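Local coordinates for protein ribokinase RBSK (Mycobacterium tuberculosis, PDB 3GO6) that probably phosphorylates D-ribose at O-5 with ATP and magnesium, yielding D-ribose 5-phosphate for nucleotide synthesis and the pentose phosphate pathway, at residues Val172-Ser177 with Ala191-Val196; Ser185-Ala190 with Asp205-Pro210; Cys23-Val28 with Leu147-Glu152. All coordinates share one frame; numbering follows the deposited sequence.

Interaction 1: residues Val172-Ser177 with Ala191-Val196; sequences VMVNAS and AIADVV
A beta-alpha-beta crossover, strand 171-175 to helix 183-192 to strand 195-199, brings Val172-Ser177 and Ala191-Val196 side by side as parallel neighbours in the large central sheet of this PfkB-family kinase. The pairing starts just before the second strand. Val172 O takes two N-H groups: Val195 N at 3.0 Å, and Asp194 N, also 3.0 Å from Val172 O, which comes in the carbonyl plane on a lone pair but with a bent N-H...O angle of 130°. Asp194 also reaches back with its side chain. With CG beside its own backbone N (chi1 -66°), the carboxylate turns back to Val172, the two side chains crossing at about a right angle, and Asp194 OD2 accepts from Val172 N at 2.8 Å along an almost straight line. That bond uses the anti side of the carboxylate, and Asn261 adds a weak bond to the same oxygen. Two residues along the first strand, Val174 N donates to Val195 O at 2.9 Å. Side chains alternate between the sheet faces. On one, Met173 and Val195 lie side by side, pointing the same way: Met173 CG is 3.9 Å from Val195 CB, and the bend at chi3 (-74°) swings CE back against both valine methyls, under helix 246-257. On the other face Val174 CG2 meets Ala193 CB at 4.2 Å, and Ala176 CB, at the centre of an inverse gamma turn, rests 3.8 Å from Val196 CG1. Both polar backbone atoms of Val172 are thus engaged by Asp194 and Val195, so the carboxylate takes the place of a backbone carbonyl where the strand pairing begins.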
loop_
_atom_site.group_PDB
_atom_site.type_symbol
_atom_site.label_atom_id
_atom_site.label_comp_id
_atom_site.label_asym_id
_atom_site.label_seq_id
_atom_site.Cartn_x
_atom_site.Cartn_y
_atom_site.Cartn_z
ATOM N N VAL A 172 12.230 6.510 -31.540
ATOM C CA VAL A 172 12.446 6.723 -30.112
ATOM C C VAL A 172 11.202 7.400 -29.519
ATOM O O VAL A 172 10.913 8.560 -29.803
ATOM C CB VAL A 172 13.724 7.535 -29.803
ATOM C CG1 VAL A 172 13.836 7.789 -28.315
ATOM C CG2 VAL A 172 14.974 6.794 -30.315
ATOM N N MET A 173 10.478 6.657 -28.687
ATOM C CA MET A 173 9.241 7.139 -28.082
ATOM C C MET A 173 9.372 7.101 -26.561
ATOM O O MET A 173 9.626 6.033 -25.973
ATOM C CB MET A 173 8.069 6.276 -28.580
ATOM C CG MET A 173 6.664 6.734 -28.104
ATOM S SD MET A 173 5.314 5.709 -28.752
ATOM C CE MET A 173 5.265 6.246 -30.464
ATOM N N VAL A 174 9.224 8.259 -25.924
ATOM C CA VAL A 174 9.435 8.393 -24.494
ATOM C C VAL A 174 8.153 8.845 -23.826
ATOM O O VAL A 174 7.550 9.855 -24.211
ATOM C CB VAL A 174 10.592 9.396 -24.163
ATOM C CG1 VAL A 174 10.797 9.551 -22.640
ATOM C CG2 VAL A 174 11.886 8.953 -24.843
ATOM N N ASN A 175 7.709 8.065 -22.844
ATOM C CA ASN A 175 6.670 8.545 -21.939
ATOM C C ASN A 175 7.381 9.294 -20.838
ATOM O O ASN A 175 8.038 8.680 -19.983
ATOM C CB ASN A 175 5.844 7.367 -21.402
ATOM C CG ASN A 175 4.772 7.800 -20.437
ATOM O OD1 ASN A 175 4.255 8.938 -20.503
ATOM N ND2 ASN A 175 4.430 6.912 -19.528
ATOM N N ALA A 176 7.286 10.628 -20.868
ATOM C CA ALA A 176 8.033 11.481 -19.930
ATOM C C ALA A 176 7.393 11.505 -18.541
ATOM O O ALA A 176 6.944 12.549 -18.070
ATOM C CB ALA A 176 8.157 12.925 -20.497
ATOM N N SER A 177 7.371 10.346 -17.881
ATOM C CA SER A 177 6.711 10.186 -16.599
ATOM C C SER A 177 7.529 9.165 -15.790
ATOM O O SER A 177 7.920 8.136 -16.339
ATOM C CB SER A 177 5.282 9.679 -16.836
ATOM O OG SER A 177 4.540 9.544 -15.638
ATOM N N ALA A 191 16.974 15.688 -26.557
ATOM C CA ALA A 191 17.689 16.073 -27.792
ATOM C C ALA A 191 17.444 15.105 -28.936
ATOM O O ALA A 191 17.447 15.505 -30.101
ATOM C CB ALA A 191 19.211 16.199 -27.514
ATOM N N ILE A 192 17.204 13.835 -28.611
ATOM C CA ILE A 192 17.062 12.795 -29.634
ATOM C C ILE A 192 15.686 12.103 -29.740
ATOM O O ILE A 192 15.459 11.342 -30.681
ATOM C CB ILE A 192 18.192 11.709 -29.525
ATOM C CG1 ILE A 192 18.126 10.959 -28.187
ATOM C CG2 ILE A 192 19.582 12.346 -29.711
ATOM C CD1 ILE A 192 19.005 9.705 -28.139
ATOM N N ALA A 193 14.778 12.340 -28.795
ATOM C CA ALA A 193 13.449 11.684 -28.845
ATOM C C ALA A 193 12.674 12.081 -30.100
ATOM O O ALA A 193 12.598 13.264 -30.426
ATOM C CB ALA A 193 12.617 12.022 -27.582
ATOM N N ASP A 194 12.096 11.095 -30.779
ATOM C CA ASP A 194 11.207 11.314 -31.905
ATOM C C ASP A 194 9.813 11.743 -31.418
ATOM O O ASP A 194 9.215 12.685 -31.959
ATOM C CB ASP A 194 11.100 10.050 -32.777
ATOM C CG ASP A 194 12.427 9.681 -33.467
ATOM O OD1 ASP A 194 13.086 10.592 -34.018
ATOM O OD2 ASP A 194 12.821 8.478 -33.445
ATOM N N VAL A 195 9.301 11.030 -30.410
ATOM C CA VAL A 195 7.938 11.212 -29.895
ATOM C C VAL A 195 8.046 11.252 -28.386
ATOM O O VAL A 195 8.762 10.428 -27.803
ATOM C CB VAL A 195 7.009 10.001 -30.272
ATOM C CG1 VAL A 195 5.546 10.224 -29.823
ATOM C CG2 VAL A 195 7.068 9.710 -31.748
ATOM N N VAL A 196 7.363 12.215 -27.762
ATOM C CA VAL A 196 7.251 12.270 -26.319
ATOM C C VAL A 196 5.777 12.301 -25.972
ATOM O O VAL A 196 5.008 13.073 -26.567
ATOM C CB VAL A 196 7.981 13.479 -25.686
ATOM C CG1 VAL A 196 7.759 13.501 -24.182
ATOM C CG2 VAL A 196 9.470 13.384 -25.965
#

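Interaction 2: residues Ser185-Ala190 with Asp205-Pro210; sequences SLQDLA and DWPSPP
Apolar packing does most of the work between helix residues Ser185-Ala190 and the Asp205-Pro210 loop, and Trp206 is its centre. Ala190 CB lies obliquely at the rim of the indole, 3.6 Å from Trp206 NE1, while Leu189 approaches the ring edge, its CG 4.0 Å from Trp206 CH2. Leu186 comes in obliquely, with CD2 3.6 Å from Trp206 CZ3. Pro207 adds its own ring: CG touches Leu186 CB at 3.7 Å, and CB lies against Gln187 CG. The polar contacts run through water. One water is held three ways, donating to Ala190 O and Ser208 O and accepting from Trp206 NE1 at 2.9 Å, in the plane of the indole, which helps fix the ring's rotation. A second water links Gln187 O to Ser208 OG, and a third joins Ser208 OG to Pro209 O with a weak bond to Ala190 O. Trp206, the first residue to leave helix 200-205, extends its side chain with CG anti to the backbone N (chi1 -171°), a turn that carries the indole inward between helix 183-192 and the sheet, meeting Val174 of strand 171-175 and Val196 of strand 195-199, while Leu189 also leans on helix 155-167.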
loop_
_atom_site.group_PDB
_atom_site.type_symbol
_atom_site.label_atom_id
_atom_site.label_comp_id
_atom_site.label_asym_id
_atom_site.label_seq_id
_atom_site.Cartn_x
_atom_site.Cartn_y
_atom_site.Cartn_z
ATOM N N SER A 185 20.713 13.919 -17.966
ATOM C CA SER A 185 20.301 12.782 -18.796
ATOM C C SER A 185 19.020 13.084 -19.567
ATOM O O SER A 185 18.865 12.656 -20.704
ATOM C CB SER A 185 20.058 11.544 -17.933
ATOM O OG SER A 185 21.243 11.119 -17.285
ATOM N N LEU A 186 18.103 13.807 -18.928
ATOM C CA LEU A 186 16.844 14.194 -19.567
ATOM C C LEU A 186 17.100 15.075 -20.770
ATOM O O LEU A 186 16.440 14.934 -21.795
ATOM C CB LEU A 186 15.928 14.948 -18.598
ATOM C CG LEU A 186 15.123 14.195 -17.539
ATOM C CD1 LEU A 186 14.355 15.192 -16.671
ATOM C CD2 LEU A 186 14.171 13.158 -18.163
ATOM N N GLN A 187 18.037 16.016 -20.628
ATOM C CA GLN A 187 18.367 16.907 -21.738
ATOM C C GLN A 187 18.942 16.138 -22.918
ATOM O O GLN A 187 18.591 16.418 -24.058
ATOM C CB GLN A 187 19.293 18.033 -21.281
ATOM C CG GLN A 187 18.582 19.054 -20.411
ATOM C CD GLN A 187 19.540 19.874 -19.575
ATOM O OE1 GLN A 187 20.724 19.537 -19.443
ATOM N NE2 GLN A 187 19.029 20.947 -18.986
ATOM N N ASP A 188 19.793 15.151 -22.636
ATOM C CA ASP A 188 20.356 14.288 -23.668
ATOM C C ASP A 188 19.281 13.421 -24.316
ATOM O O ASP A 188 19.292 13.227 -25.520
ATOM C CB ASP A 188 21.480 13.404 -23.105
ATOM C CG ASP A 188 22.732 14.207 -22.727
ATOM O OD1 ASP A 188 22.835 15.390 -23.121
ATOM O OD2 ASP A 188 23.605 13.654 -22.021
ATOM N N LEU A 189 18.358 12.892 -23.512
ATOM C CA LEU A 189 17.252 12.109 -24.077
ATOM C C LEU A 189 16.319 12.996 -24.905
ATOM O O LEU A 189 15.910 12.612 -25.995
ATOM C CB LEU A 189 16.480 11.353 -22.975
ATOM C CG LEU A 189 15.371 10.366 -23.386
ATOM C CD1 LEU A 189 15.821 9.374 -24.443
ATOM C CD2 LEU A 189 14.857 9.640 -22.151
ATOM N N ALA A 190 16.002 14.185 -24.399
ATOM C CA ALA A 190 15.099 15.103 -25.115
ATOM C C ALA A 190 15.655 15.501 -26.495
ATOM O O ALA A 190 14.908 15.585 -27.484
ATOM C CB ALA A 190 14.798 16.328 -24.267
ATOM N N ASP A 205 7.589 19.939 -17.697
ATOM C CA ASP A 205 8.867 19.599 -17.097
ATOM C C ASP A 205 9.915 19.102 -18.087
ATOM O O ASP A 205 11.106 19.141 -17.788
ATOM C CB ASP A 205 8.692 18.560 -15.980
ATOM C CG ASP A 205 9.910 18.475 -15.069
ATOM O OD1 ASP A 205 10.184 19.462 -14.344
ATOM O OD2 ASP A 205 10.603 17.426 -15.071
ATOM N N TRP A 206 9.481 18.618 -19.243
ATOM C CA TRP A 206 10.380 18.026 -20.231
ATOM C C TRP A 206 11.308 19.104 -20.845
ATOM O O TRP A 206 10.843 20.192 -21.171
ATOM C CB TRP A 206 9.557 17.347 -21.317
ATOM C CG TRP A 206 10.338 16.518 -22.299
ATOM C CD1 TRP A 206 10.506 16.770 -23.625
ATOM C CD2 TRP A 206 11.017 15.277 -22.034
ATOM N NE1 TRP A 206 11.275 15.772 -24.204
ATOM C CE2 TRP A 206 11.593 14.846 -23.248
ATOM C CE3 TRP A 206 11.201 14.498 -20.886
ATOM C CZ2 TRP A 206 12.329 13.659 -23.351
ATOM C CZ3 TRP A 206 11.948 13.323 -20.989
ATOM C CH2 TRP A 206 12.495 12.912 -22.208
ATOM N N PRO A 207 12.613 18.805 -20.979
ATOM C CA PRO A 207 13.613 19.838 -21.373
ATOM C C PRO A 207 13.414 20.591 -22.704
ATOM O O PRO A 207 13.595 21.816 -22.736
ATOM C CB PRO A 207 14.933 19.060 -21.381
ATOM C CG PRO A 207 14.685 17.913 -20.407
ATOM C CD PRO A 207 13.267 17.508 -20.712
ATOM N N SER A 208 13.087 19.891 -23.786
ATOM C CA SER A 208 13.027 20.519 -25.113
ATOM C C SER A 208 12.108 19.688 -25.990
ATOM O O SER A 208 12.010 18.477 -25.772
ATOM C CB SER A 208 14.430 20.589 -25.743
ATOM O OG SER A 208 14.977 19.291 -25.979
ATOM N N PRO A 209 11.442 20.321 -26.985
ATOM C CA PRO A 209 10.424 19.613 -27.750
ATOM C C PRO A 209 10.987 18.559 -28.685
ATOM O O PRO A 209 12.052 18.776 -29.286
ATOM C CB PRO A 209 9.716 20.721 -28.551
ATOM C CG PRO A 209 10.518 21.936 -28.399
ATOM C CD PRO A 209 11.620 21.715 -27.437
ATOM N N PRO A 210 10.285 17.406 -28.789
ATOM C CA PRO A 210 10.638 16.356 -29.732
ATOM C C PRO A 210 10.045 16.660 -31.091
ATOM O O PRO A 210 9.302 17.638 -31.235
ATOM C CB PRO A 210 9.946 15.124 -29.137
ATOM C CG PRO A 210 8.661 15.722 -28.554
ATOM C CD PRO A 210 9.112 17.033 -27.958
HETATM O O HOH W 1 17.474 18.957 -24.782
HETATM O O HOH W 2 12.370 15.996 -26.851
HETATM O O HOH W 3 14.641 18.779 -28.406
#

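Interaction 3: residues Cys23-Val28 with Leu147-Glu152; sequences CVVGSV and LLTQLE. With RIB (alpha-D-ribofuranose), chain C.
Glu152 OE1 is gripped by two donors: Ser27 OG across the contact, at 2.7 Å, and Asn29 ND2. The serine hydroxyl arrives from above the carboxylate plane, 54° out of it; its OG, between the backbone N and the carbonyl carbon, points to Glu152 across the contact. The other carboxylate oxygen serves the substrate: O1 of alpha-D-ribofuranose donates to Glu152 OE2 at 2.5 Å. Lys58 packs on the same side chain, and Thr45 of the second subunit touches it. Behind this pair a water donates to Ser27 OG and to Gln150 OE1, 2.7 Å from the latter, and accepts from Glu152 N, tying the two loops together. Gln150 folds back at chi2 (73°), and its OE1 comes over Gly26, 3.2 Å from Gly26 CA; NE2 packs on Val24 CG1 and is bonded to Gln62. Upstream the chains pair as parallel strands crossing at 25°. Leu148 N donates to Cys23 O at 2.8 Å, and Val25 N donates to Leu148 O at 2.9 Å. Thr149 then uses its side chain, OG1 donating to Val25 O at 2.7 Å, tilted from the carbonyl plane. On this face Val25 CG2 lies 3.7 Å from Leu147 CD1, the two side chains crossing obliquely beneath helix 155-167. The strands thus deliver their C-terminal ends to the sugar pocket, the usual site in a Rossmann-like sheet. Ser27 and Asn29 would tend to stabilise negative charge on the carboxylate and hold it in place, leaving OE2 to receive the sugar hydroxyl.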
loop_
_atom_site.group_PDB
_atom_site.type_symbol
_atom_site.label_atom_id
_atom_site.label_comp_id
_atom_site.label_asym_id
_atom_site.label_seq_id
_atom_site.Cartn_x
_atom_site.Cartn_y
_atom_site.Cartn_z
ATOM N N CYS A 23 9.782 -2.617 -28.809
ATOM C CA CYS A 23 10.601 -2.920 -27.636
ATOM C C CYS A 23 10.325 -1.921 -26.501
ATOM O O CYS A 23 10.492 -0.701 -26.676
ATOM C CB CYS A 23 12.088 -2.913 -27.988
ATOM S SG CYS A 23 13.111 -3.072 -26.510
ATOM N N VAL A 24 9.868 -2.428 -25.357
ATOM C CA VAL A 24 9.606 -1.565 -24.212
ATOM C C VAL A 24 10.757 -1.719 -23.226
ATOM O O VAL A 24 11.051 -2.825 -22.777
ATOM C CB VAL A 24 8.264 -1.910 -23.526
ATOM C CG1 VAL A 24 8.002 -0.991 -22.328
ATOM C CG2 VAL A 24 7.120 -1.848 -24.537
ATOM N N VAL A 25 11.410 -0.617 -22.891
ATOM C CA VAL A 25 12.466 -0.647 -21.880
ATOM C C VAL A 25 11.932 0.192 -20.720
ATOM O O VAL A 25 11.723 1.402 -20.858
ATOM C CB VAL A 25 13.820 -0.081 -22.425
ATOM C CG1 VAL A 25 14.865 0.064 -21.296
ATOM C CG2 VAL A 25 14.389 -0.980 -23.533
ATOM N N GLY A 26 11.664 -0.450 -19.590
ATOM C CA GLY A 26 10.954 0.252 -18.520
ATOM C C GLY A 26 10.703 -0.585 -17.297
ATOM O O GLY A 26 11.395 -1.596 -17.064
ATOM N N SER A 27 9.715 -0.165 -16.511
ATOM C CA SER A 27 9.548 -0.670 -15.165
ATOM C C SER A 27 8.429 -1.689 -15.024
ATOM O O SER A 27 7.470 -1.712 -15.803
ATOM C CB SER A 27 9.254 0.499 -14.230
ATOM O OG SER A 27 8.162 1.211 -14.767
ATOM N N VAL A 28 8.566 -2.529 -14.008
ATOM C CA VAL A 28 7.556 -3.531 -13.679
ATOM C C VAL A 28 7.440 -3.545 -12.154
ATOM O O VAL A 28 8.438 -3.682 -11.447
ATOM C CB VAL A 28 7.878 -4.944 -14.310
ATOM C CG1 VAL A 28 9.313 -5.454 -13.920
ATOM C CG2 VAL A 28 6.770 -5.984 -13.983
ATOM N N LEU A 147 11.050 1.831 -30.171
ATOM C CA LEU A 147 11.433 1.745 -28.761
ATOM C C LEU A 147 10.476 2.610 -27.934
ATOM O O LEU A 147 10.277 3.778 -28.236
ATOM C CB LEU A 147 12.878 2.210 -28.525
ATOM C CG LEU A 147 13.189 2.604 -27.063
ATOM C CD1 LEU A 147 13.412 1.405 -26.161
ATOM C CD2 LEU A 147 14.335 3.567 -26.961
ATOM N N LEU A 148 9.858 2.030 -26.908
ATOM C CA LEU A 148 9.061 2.820 -25.987
ATOM C C LEU A 148 9.670 2.723 -24.583
ATOM O O LEU A 148 9.913 1.616 -24.064
ATOM C CB LEU A 148 7.592 2.355 -26.031
ATOM C CG LEU A 148 6.622 2.945 -25.006
ATOM C CD1 LEU A 148 6.504 4.463 -25.154
ATOM C CD2 LEU A 148 5.255 2.270 -25.103
ATOM N N THR A 149 9.923 3.874 -23.970
ATOM C CA THR A 149 10.557 3.903 -22.659
ATOM C C THR A 149 9.893 4.949 -21.752
ATOM O O THR A 149 9.161 5.811 -22.242
ATOM C CB THR A 149 12.102 4.109 -22.798
ATOM O OG1 THR A 149 12.751 3.758 -21.576
ATOM C CG2 THR A 149 12.444 5.539 -23.167
ATOM N N GLN A 150 10.089 4.821 -20.439
ATOM C CA GLN A 150 9.558 5.774 -19.445
ATOM C C GLN A 150 10.639 5.976 -18.401
ATOM O O GLN A 150 11.742 5.447 -18.546
ATOM C CB GLN A 150 8.247 5.305 -18.755
ATOM C CG GLN A 150 7.357 4.376 -19.605
ATOM C CD GLN A 150 7.955 2.960 -19.736
ATOM O OE1 GLN A 150 8.661 2.498 -18.839
ATOM N NE2 GLN A 150 7.674 2.286 -20.849
ATOM N N LEU A 151 10.326 6.742 -17.357
ATOM C CA LEU A 151 11.368 7.287 -16.505
ATOM C C LEU A 151 11.380 6.784 -15.060
ATOM O O LEU A 151 11.977 7.437 -14.188
ATOM C CB LEU A 151 11.345 8.832 -16.572
ATOM C CG LEU A 151 11.251 9.500 -17.964
ATOM C CD1 LEU A 151 11.205 11.021 -17.848
ATOM C CD2 LEU A 151 12.402 9.078 -18.871
ATOM N N GLU A 152 10.763 5.625 -14.788
ATOM C CA GLU A 152 10.914 5.013 -13.452
ATOM C C GLU A 152 12.242 4.251 -13.333
ATOM O O GLU A 152 12.778 4.078 -12.229
ATOM C CB GLU A 152 9.746 4.080 -13.105
ATOM C CG GLU A 152 8.347 4.747 -13.152
ATOM C CD GLU A 152 7.226 3.775 -12.724
ATOM O OE1 GLU A 152 7.488 2.544 -12.569
ATOM O OE2 GLU A 152 6.092 4.245 -12.507
HETATM O O5 RIB C . 0.572 4.219 -14.894
HETATM C C5 RIB C . 0.212 3.367 -13.783
HETATM C C4 RIB C . 1.455 2.572 -13.342
HETATM O O4 RIB C . 2.379 3.490 -12.722
HETATM C C3 RIB C . 1.162 1.537 -12.269
HETATM O O3 RIB C . 0.989 0.189 -12.773
HETATM C C2 RIB C . 2.323 1.666 -11.301
HETATM O O2 RIB C . 3.068 0.447 -11.195
HETATM C C1 RIB C . 3.192 2.823 -11.771
HETATM O O1 RIB C . 4.376 2.371 -12.442
HETATM O O HOH W 4 9.721 3.164 -16.421
#

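Interactions 1 and 3 belong to one sheet: strands 146-149 and 171-175 are neighbours, joined by Met173 N to Leu147 O at 2.9 Å and Asn175 N to Thr149 O at 2.7 Å, probable hydrogen bonds. Interaction 2 fits against the face of interaction 1 that carries Val174 and Val196, their centres 8 Å apart, with Ala176 CB 3.4 Å from Trp206 CE3. Leu151 brings in interaction 3, its CD1 3.7 Å from Leu186 CD2. Only interaction 3 reaches the ribose, through Glu152; the side chain of Ala176 lies about 13 Å from the sugar and about 8 Å from that of Asn199, a predicted ATP-binding residue.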